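Local coordinates for protein Thf1 (Thermosynechococcus elongatus, PDB 5MJR) that may take part in photosynthetic membrane biogenesis and associates with the FtsH protease complex involved in photosystem II repair in cyanobacteria, at residues 22-35 against 92-104. Numbering follows the deposited sequence.
Sequences RTVSDTKRAFYAAH and RIFHALCVAEEMN
R22 holds CG opposite its backbone N (chi1 -176°) and runs extended to NE, carrying its guanidinium to the carbonyl of A100; F31 CG, likewise anti to its backbone N, sends the ring between I93, A96, L97 and A100 as a knob into a hole. R22 NH2 donates to A100 O at 2.8 Å with an N-H...O angle of 154°, and a weak bond from NE joins it. R22 and E102 run past each other in opposite directions, with E102 CG over the centre of one guanidinium face. E102 OE2, 3.7 Å from R22 NE, makes a long salt bridge of charges only, since it lies well out of the guanidinium plane; R58 of helix 41-58 is its second partner. A lysine in place of R22 would probably lose this two-nitrogen hold on A100 O and the flat surface against E102. The 8.1 Å closest approach of the axes is consistent with small interface side chains: A34 CB meets A96 CB at 3.6 Å. The F31 ring points its edge at I93 O and L97 N, while I93 CG1 makes a CH-pi contact 3.6 Å from the H35 ring centroid. Helices 24-34 and 92-100, at 147°, form an alanine-lined, inclined antiparallel pair, R22 meeting the Schellman-capped C-terminal end.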
ATOM      1  N   ARG A  22       6.059  22.602  -5.007  1.00 31.48           N
ATOM      2  CA  ARG A  22       6.110  21.487  -6.000  1.00 24.40           C
ATOM      3  C   ARG A  22       4.661  21.003  -6.286  1.00 23.52           C
ATOM      4  O   ARG A  22       3.855  20.697  -5.366  1.00 23.98           O
ATOM      5  CB  ARG A  22       6.767  20.280  -5.393  1.00 33.44           C
ATOM      6  CG  ARG A  22       6.972  19.076  -6.335  1.00 32.27           C
ATOM      7  CD  ARG A  22       7.344  17.691  -5.617  1.00 42.12           C
ATOM      8  NE  ARG A  22       7.720  16.428  -6.435  1.00 23.63           N
ATOM      9  CZ  ARG A  22       8.821  16.554  -7.163  1.00 21.87           C
ATOM     10  NH1 ARG A  22       9.607  17.645  -7.022  1.00 29.30           N
ATOM     11  NH2 ARG A  22       9.285  15.607  -7.937  1.00 24.70           N
ATOM     12  N   THR A  23       4.279  20.984  -7.557  1.00 15.76           N
ATOM     13  CA  THR A  23       2.893  20.564  -7.933  1.00 16.01           C
ATOM     14  C   THR A  23       2.856  19.145  -8.538  1.00 11.79           C
ATOM     15  O   THR A  23       3.873  18.531  -8.817  1.00 12.39           O
ATOM     16  CB  THR A  23       2.318  21.528  -8.944  1.00 17.18           C
ATOM     17  OG1 THR A  23       2.942  21.233 -10.215  1.00 18.47           O
ATOM     18  CG2 THR A  23       2.552  22.989  -8.581  1.00 19.43           C
ATOM     19  N   VAL A  24       1.614  18.636  -8.675  1.00 11.68           N
ATOM     20  CA  VAL A  24       1.437  17.391  -9.349  1.00 11.44           C
ATOM     21  C   VAL A  24       2.149  17.364 -10.708  1.00 10.64           C
ATOM     22  O   VAL A  24       2.665  16.375 -11.160  1.00 10.70           O
ATOM     23  CB  VAL A  24      -0.088  17.081  -9.476  1.00 12.12           C
ATOM     24  CG1 VAL A  24      -0.356  16.080 -10.578  1.00 11.79           C
ATOM     25  CG2 VAL A  24      -0.647  16.624  -8.139  1.00 12.70           C
ATOM     26  N   SER A  25       2.078  18.508 -11.416  1.00 11.73           N
ATOM     27  CA  SER A  25       2.754  18.599 -12.705  1.00 12.26           C
ATOM     28  C   SER A  25       4.270  18.396 -12.627  1.00 11.71           C
ATOM     29  O   SER A  25       4.871  17.741 -13.503  1.00 12.80           O
ATOM     30  CB  SER A  25       2.456  19.899 -13.409  1.00 16.03           C
ATOM     31  OG  SER A  25       1.046  19.906 -13.740  1.00 16.45           O
ATOM     32  N   ASP A  26       4.883  18.935 -11.552  1.00 12.73           N
ATOM     33  CA  ASP A  26       6.301  18.711 -11.302  1.00 12.99           C
ATOM     34  C   ASP A  26       6.557  17.210 -11.032  1.00 11.83           C
ATOM     35  O   ASP A  26       7.511  16.665 -11.506  1.00 12.71           O
ATOM     36  CB  ASP A  26       6.751  19.545 -10.101  1.00 15.91           C
ATOM     37  CG  ASP A  26       6.744  21.040 -10.368  1.00 19.16           C
ATOM     38  OD1 ASP A  26       7.175  21.490 -11.497  1.00 28.33           O
ATOM     39  OD2 ASP A  26       6.234  21.806  -9.430  1.00 23.09           O
ATOM     40  N   THR A  27       5.691  16.609 -10.217  1.00 10.52           N
ATOM     41  CA  THR A  27       5.843  15.179  -9.917  1.00 10.34           C
ATOM     42  C   THR A  27       5.751  14.318 -11.242  1.00  9.78           C
ATOM     43  O   THR A  27       6.585  13.426 -11.462  1.00  9.86           O
ATOM     44  CB  THR A  27       4.742  14.770  -8.898  1.00 10.07           C
ATOM     45  OG1 THR A  27       5.041  15.487  -7.714  1.00 12.96           O
ATOM     46  CG2 THR A  27       4.765  13.273  -8.622  1.00 12.16           C
ATOM     47  N   LYS A  28       4.760  14.614 -12.101  1.00  9.47           N
ATOM     48  CA  LYS A  28       4.642  13.871 -13.326  1.00 10.74           C
ATOM     49  C   LYS A  28       5.827  14.120 -14.245  1.00 10.75           C
ATOM     50  O   LYS A  28       6.330  13.165 -14.828  1.00 11.67           O
ATOM     51  CB  LYS A  28       3.376  14.287 -14.024  1.00 12.62           C
ATOM     52  CG  LYS A  28       2.096  13.706 -13.363  1.00 15.10           C
ATOM     53  CD  LYS A  28       0.842  13.968 -14.210  1.00 18.69           C
ATOM     54  CE  LYS A  28      -0.448  13.460 -13.557  1.00 20.21           C
ATOM     55  NZ  LYS A  28      -1.700  13.692 -14.404  1.00 25.89           N
ATOM     56  N   ARG A  29       6.320  15.362 -14.326  1.00 12.39           N
ATOM     57  CA  ARG A  29       7.491  15.564 -15.167  1.00 12.23           C
ATOM     58  C   ARG A  29       8.715  14.804 -14.675  1.00 11.31           C
ATOM     59  O   ARG A  29       9.471  14.249 -15.442  1.00 13.32           O
ATOM     60  CB  ARG A  29       7.870  17.046 -15.152  1.00 15.79           C
ATOM     61  CG  ARG A  29       7.132  17.816 -16.159  1.00 21.04           C
ATOM     62  CD  ARG A  29       7.694  19.305 -16.359  1.00 29.79           C
ATOM     63  NE  ARG A  29       7.204  20.174 -15.242  1.00 35.13           N
ATOM     64  CZ  ARG A  29       6.010  20.784 -15.196  1.00 55.73           C
ATOM     65  NH1 ARG A  29       5.113  20.704 -16.241  1.00 41.84           N
ATOM     66  NH2 ARG A  29       5.711  21.551 -14.131  1.00 56.51           N
ATOM     67  N   ALA A  30       8.886  14.725 -13.338  1.00 11.81           N
ATOM     68  CA  ALA A  30       9.963  13.969 -12.737  1.00 10.82           C
ATOM     69  C   ALA A  30       9.865  12.471 -13.093  1.00 10.76           C
ATOM     70  O   ALA A  30      10.846  11.800 -13.379  1.00 12.25           O
ATOM     71  CB  ALA A  30      10.076  14.229 -11.256  1.00 12.32           C
ATOM     72  N   PHE A  31       8.641  11.977 -13.031  1.00  9.80           N
ATOM     73  CA  PHE A  31       8.396  10.593 -13.389  1.00 10.05           C
ATOM     74  C   PHE A  31       8.837  10.274 -14.810  1.00  9.15           C
ATOM     75  O   PHE A  31       9.608   9.340 -15.082  1.00 10.12           O
ATOM     76  CB  PHE A  31       6.943  10.225 -13.186  1.00  9.79           C
ATOM     77  CG  PHE A  31       6.594   8.805 -13.678  1.00  9.78           C
ATOM     78  CD1 PHE A  31       6.940   7.720 -12.961  1.00  9.77           C
ATOM     79  CD2 PHE A  31       6.048   8.626 -14.937  1.00 11.25           C
ATOM     80  CE1 PHE A  31       6.748   6.458 -13.420  1.00 10.66           C
ATOM     81  CE2 PHE A  31       5.841   7.346 -15.403  1.00 12.02           C
ATOM     82  CZ  PHE A  31       6.195   6.232 -14.616  1.00 10.73           C
ATOM     83  N   TYR A  32       8.364  11.122 -15.763  1.00 10.49           N
ATOM     84  CA  TYR A  32       8.678  10.894 -17.180  1.00 11.33           C
ATOM     85  C   TYR A  32      10.078  11.212 -17.590  1.00 13.04           C
ATOM     86  O   TYR A  32      10.537  10.688 -18.612  1.00 16.12           O
ATOM     87  CB  TYR A  32       7.657  11.641 -18.028  1.00 12.64           C
ATOM     88  CG  TYR A  32       6.260  10.980 -17.971  1.00 12.48           C
ATOM     89  CD1 TYR A  32       6.033   9.706 -18.520  1.00 11.91           C
ATOM     90  CD2 TYR A  32       5.177  11.609 -17.448  1.00 12.85           C
ATOM     91  CE1 TYR A  32       4.818   9.058 -18.481  1.00 12.51           C
ATOM     92  CE2 TYR A  32       3.883  10.956 -17.412  1.00 12.89           C
ATOM     93  CZ  TYR A  32       3.732   9.725 -17.972  1.00 12.70           C
ATOM     94  OH  TYR A  32       2.503   9.109 -17.897  1.00 16.43           O
ATOM     95  N   ALA A  33      10.771  11.992 -16.765  1.00 11.85           N
ATOM     96  CA  ALA A  33      12.238  12.236 -16.945  1.00 12.56           C
ATOM     97  C   ALA A  33      13.036  10.962 -16.497  1.00 12.28           C
ATOM     98  O   ALA A  33      14.094  10.683 -17.089  1.00 16.36           O
ATOM     99  CB  ALA A  33      12.682  13.445 -16.183  1.00 15.96           C
ATOM    100  N   ALA A  34      12.504  10.288 -15.452  1.00 11.79           N
ATOM    101  CA  ALA A  34      13.195   9.122 -14.850  1.00 11.42           C
ATOM    102  C   ALA A  34      12.889   7.811 -15.611  1.00 11.00           C
ATOM    103  O   ALA A  34      13.681   6.927 -15.600  1.00 15.74           O
ATOM    104  CB  ALA A  34      12.781   9.018 -13.385  1.00 13.87           C
ATOM    105  N   HIS A  35      11.724   7.756 -16.278  1.00 11.21           N
ATOM    106  CA  HIS A  35      11.366   6.618 -17.107  1.00 11.56           C
ATOM    107  C   HIS A  35      10.849   7.157 -18.442  1.00 11.46           C
ATOM    108  O   HIS A  35       9.700   7.595 -18.515  1.00 14.07           O
ATOM    109  CB  HIS A  35      10.322   5.720 -16.446  1.00 11.49           C
ATOM    110  CG  HIS A  35      10.027   4.513 -17.221  1.00 10.99           C
ATOM    111  ND1 HIS A  35      10.871   3.443 -17.260  1.00 14.83           N
ATOM    112  CD2 HIS A  35       8.947   4.201 -18.024  1.00 12.33           C
ATOM    113  CE1 HIS A  35      10.334   2.505 -18.073  1.00 13.78           C
ATOM    114  NE2 HIS A  35       9.189   2.929 -18.516  1.00 13.40           N
ATOM    115  N   ARG A  92      11.850  -0.439 -13.230  1.00 12.85           N
ATOM    116  CA  ARG A  92      12.257   0.907 -13.547  1.00 11.94           C
ATOM    117  C   ARG A  92      11.111   1.866 -13.365  1.00 11.15           C
ATOM    118  O   ARG A  92      11.298   3.012 -12.917  1.00 10.78           O
ATOM    119  CB  ARG A  92      12.673   1.008 -15.084  1.00 16.25           C
ATOM    120  CG  ARG A  92      13.999   0.417 -15.331  1.00 22.79           C
ATOM    121  CD  ARG A  92      14.199   0.279 -16.848  1.00 28.80           C
ATOM    122  NE  ARG A  92      15.537  -0.113 -17.281  1.00 39.20           N
ATOM    123  CZ  ARG A  92      15.869  -1.223 -17.939  1.00 63.84           C
ATOM    124  NH1 ARG A  92      14.964  -2.175 -18.266  1.00 69.46           N
ATOM    125  NH2 ARG A  92      17.156  -1.408 -18.278  1.00 82.41           N
ATOM    126  N   ILE A  93       9.909   1.468 -13.676  1.00  9.42           N
ATOM    127  CA  ILE A  93       8.748   2.299 -13.456  1.00  8.31           C
ATOM    128  C   ILE A  93       8.522   2.572 -11.923  1.00  8.40           C
ATOM    129  O   ILE A  93       8.218   3.689 -11.538  1.00  8.77           O
ATOM    130  CB  ILE A  93       7.450   1.699 -14.088  1.00  8.48           C
ATOM    131  CG1 ILE A  93       7.594   1.759 -15.637  1.00 10.48           C
ATOM    132  CG2 ILE A  93       6.208   2.357 -13.600  1.00 10.35           C
ATOM    133  CD1 ILE A  93       6.565   1.013 -16.388  1.00 11.86           C
ATOM    134  N   PHE A  94       8.655   1.495 -11.105  1.00  8.42           N
ATOM    135  CA  PHE A  94       8.521   1.692  -9.665  1.00  8.50           C
ATOM    136  C   PHE A  94       9.578   2.685  -9.102  1.00  8.32           C
ATOM    137  O   PHE A  94       9.257   3.558  -8.313  1.00  9.16           O
ATOM    138  CB  PHE A  94       8.584   0.384  -8.948  1.00  9.91           C
ATOM    139  CG  PHE A  94       8.320   0.522  -7.475  1.00 10.05           C
ATOM    140  CD1 PHE A  94       7.024   0.709  -7.056  1.00 11.70           C
ATOM    141  CD2 PHE A  94       9.363   0.467  -6.555  1.00 10.06           C
ATOM    142  CE1 PHE A  94       6.722   0.893  -5.672  1.00 13.01           C
ATOM    143  CE2 PHE A  94       9.107   0.619  -5.193  1.00 11.83           C
ATOM    144  CZ  PHE A  94       7.753   0.853  -4.796  1.00 12.21           C
ATOM    145  N   HIS A  95      10.799   2.536  -9.609  1.00  8.77           N
ATOM    146  CA  HIS A  95      11.877   3.414  -9.193  1.00  9.08           C
ATOM    147  C   HIS A  95      11.479   4.859  -9.500  1.00  8.70           C
ATOM    148  O   HIS A  95      11.598   5.773  -8.685  1.00 10.44           O
ATOM    149  CB  HIS A  95      13.174   2.967  -9.842  1.00 11.07           C
ATOM    150  CG  HIS A  95      14.324   3.937  -9.561  1.00 20.70           C
ATOM    151  ND1 HIS A  95      14.465   5.133 -10.299  1.00 28.13           N
ATOM    152  CD2 HIS A  95      15.420   3.824  -8.768  1.00 31.90           C
ATOM    153  CE1 HIS A  95      15.552   5.777  -9.916  1.00 24.12           C
ATOM    154  NE2 HIS A  95      16.078   5.036  -8.913  1.00 24.35           N
ATOM    155  N   ALA A  96      11.063   5.067 -10.754  1.00  8.67           N
ATOM    156  CA  ALA A  96      10.686   6.396 -11.220  1.00  9.10           C
ATOM    157  C   ALA A  96       9.537   7.010 -10.433  1.00  8.82           C
ATOM    158  O   ALA A  96       9.514   8.216 -10.083  1.00  9.82           O
ATOM    159  CB  ALA A  96      10.421   6.383 -12.710  1.00 10.04           C
ATOM    160  N   LEU A  97       8.546   6.171 -10.138  1.00  9.16           N
ATOM    161  CA  LEU A  97       7.382   6.597  -9.373  1.00 10.40           C
ATOM    162  C   LEU A  97       7.868   7.074  -7.983  1.00  8.88           C
ATOM    163  O   LEU A  97       7.474   8.150  -7.536  1.00  9.26           O
ATOM    164  CB  LEU A  97       6.426   5.395  -9.215  1.00 12.82           C
ATOM    165  CG  LEU A  97       5.121   5.770  -8.432  1.00 17.77           C
ATOM    166  CD1 LEU A  97       3.873   5.393  -9.211  1.00 21.34           C
ATOM    167  CD2 LEU A  97       5.119   4.865  -7.297  1.00 28.86           C
ATOM    168  N   CYS A  98       8.734   6.327  -7.342  1.00  8.75           N
ATOM    169  CA  CYS A  98       9.139   6.735  -5.996  1.00  8.83           C
ATOM    170  C   CYS A  98       9.979   7.995  -5.990  1.00  9.58           C
ATOM    171  O   CYS A  98       9.744   8.933  -5.197  1.00 10.20           O
ATOM    172  CB  CYS A  98       9.887   5.586  -5.307  1.00  9.78           C
ATOM    173  SG  CYS A  98       8.819   4.203  -4.877  1.00 11.41           S
ATOM    174  N   VAL A  99      10.970   8.063  -6.902  1.00  8.86           N
ATOM    175  CA  VAL A  99      11.814   9.255  -6.910  1.00 10.43           C
ATOM    176  C   VAL A  99      11.011  10.482  -7.288  1.00 10.09           C
ATOM    177  O   VAL A  99      11.268  11.581  -6.735  1.00 11.37           O
ATOM    178  CB  VAL A  99      13.106   9.082  -7.712  1.00 12.87           C
ATOM    179  CG1 VAL A  99      13.954   7.957  -7.237  1.00 14.63           C
ATOM    180  CG2 VAL A  99      12.902   8.958  -9.127  1.00 18.53           C
ATOM    181  N   ALA A 100      10.020  10.345  -8.173  1.00  9.79           N
ATOM    182  CA  ALA A 100       9.164  11.476  -8.524  1.00  9.66           C
ATOM    183  C   ALA A 100       8.373  12.032  -7.322  1.00 10.11           C
ATOM    184  O   ALA A 100       8.008  13.216  -7.297  1.00 12.91           O
ATOM    185  CB  ALA A 100       8.216  11.073  -9.609  1.00 11.12           C
ATOM    186  N   GLU A 101       8.097  11.152  -6.376  1.00  9.46           N
ATOM    187  CA  GLU A 101       7.366  11.489  -5.166  1.00  8.66           C
ATOM    188  C   GLU A 101       8.315  11.840  -3.982  1.00  9.46           C
ATOM    189  O   GLU A 101       7.825  11.943  -2.868  1.00 10.90           O
ATOM    190  CB  GLU A 101       6.502  10.284  -4.751  1.00 11.01           C
ATOM    191  CG  GLU A 101       5.449   9.914  -5.693  1.00 11.14           C
ATOM    192  CD  GLU A 101       4.273  10.859  -5.776  1.00 10.15           C
ATOM    193  OE1 GLU A 101       4.126  11.863  -5.095  1.00 12.08           O
ATOM    194  OE2 GLU A 101       3.391  10.474  -6.639  1.00 11.81           O
ATOM    195  N   GLU A 102       9.611  12.080  -4.280  1.00  9.17           N
ATOM    196  CA  GLU A 102      10.533  12.395  -3.206  1.00  9.62           C
ATOM    197  C   GLU A 102      10.520  11.317  -2.117  1.00  9.52           C
ATOM    198  O   GLU A 102      10.581  11.558  -0.901  1.00 11.31           O
ATOM    199  CB  GLU A 102      10.300  13.786  -2.636  1.00 12.10           C
ATOM    200  CG  GLU A 102      10.340  14.903  -3.748  1.00 17.42           C
ATOM    201  CD  GLU A 102      10.212  16.305  -3.230  1.00 25.82           C
ATOM    202  OE1 GLU A 102      11.245  16.829  -2.928  1.00 45.79           O
ATOM    203  OE2 GLU A 102       9.120  16.821  -3.069  1.00 29.42           O
ATOM    204  N   MET A 103      10.469  10.063  -2.608  1.00  9.10           N
ATOM    205  CA  MET A 103      10.660   8.877  -1.798  0.50  8.62           C
ATOM    206  C   MET A 103      11.759   8.013  -2.363  1.00  8.97           C
ATOM    207  O   MET A 103      12.307   8.276  -3.462  1.00 11.77           O
ATOM    208  CB  MET A 103       9.360   8.053  -1.728  0.50  9.87           C
ATOM    209  CG  MET A 103       8.176   8.881  -1.185  0.50 11.80           C
ATOM    210  SD  MET A 103       6.677   7.964  -0.874  0.50 14.34           S
ATOM    211  CE  MET A 103       5.675   9.222  -0.099  0.50 16.76           C
ATOM    212  N   ASN A 104      12.142   6.985  -1.632  1.00  9.22           N
ATOM    213  CA  ASN A 104      13.256   6.090  -1.946  1.00  8.82           C
ATOM    214  C   ASN A 104      12.713   4.719  -2.228  1.00  8.19           C
ATOM    215  O   ASN A 104      12.163   4.105  -1.301  1.00  9.50           O
ATOM    216  CB  ASN A 104      14.276   6.090  -0.775  1.00 10.09           C
ATOM    217  CG  ASN A 104      15.449   5.226  -1.042  1.00  9.46           C
ATOM    218  OD1 ASN A 104      15.370   4.234  -1.778  1.00 11.61           O
ATOM    219  ND2 ASN A 104      16.561   5.508  -0.382  1.00 10.06           N
TER
HETATM  220  O   HOH W   1      13.784   4.313 -13.311  1.00 27.23           O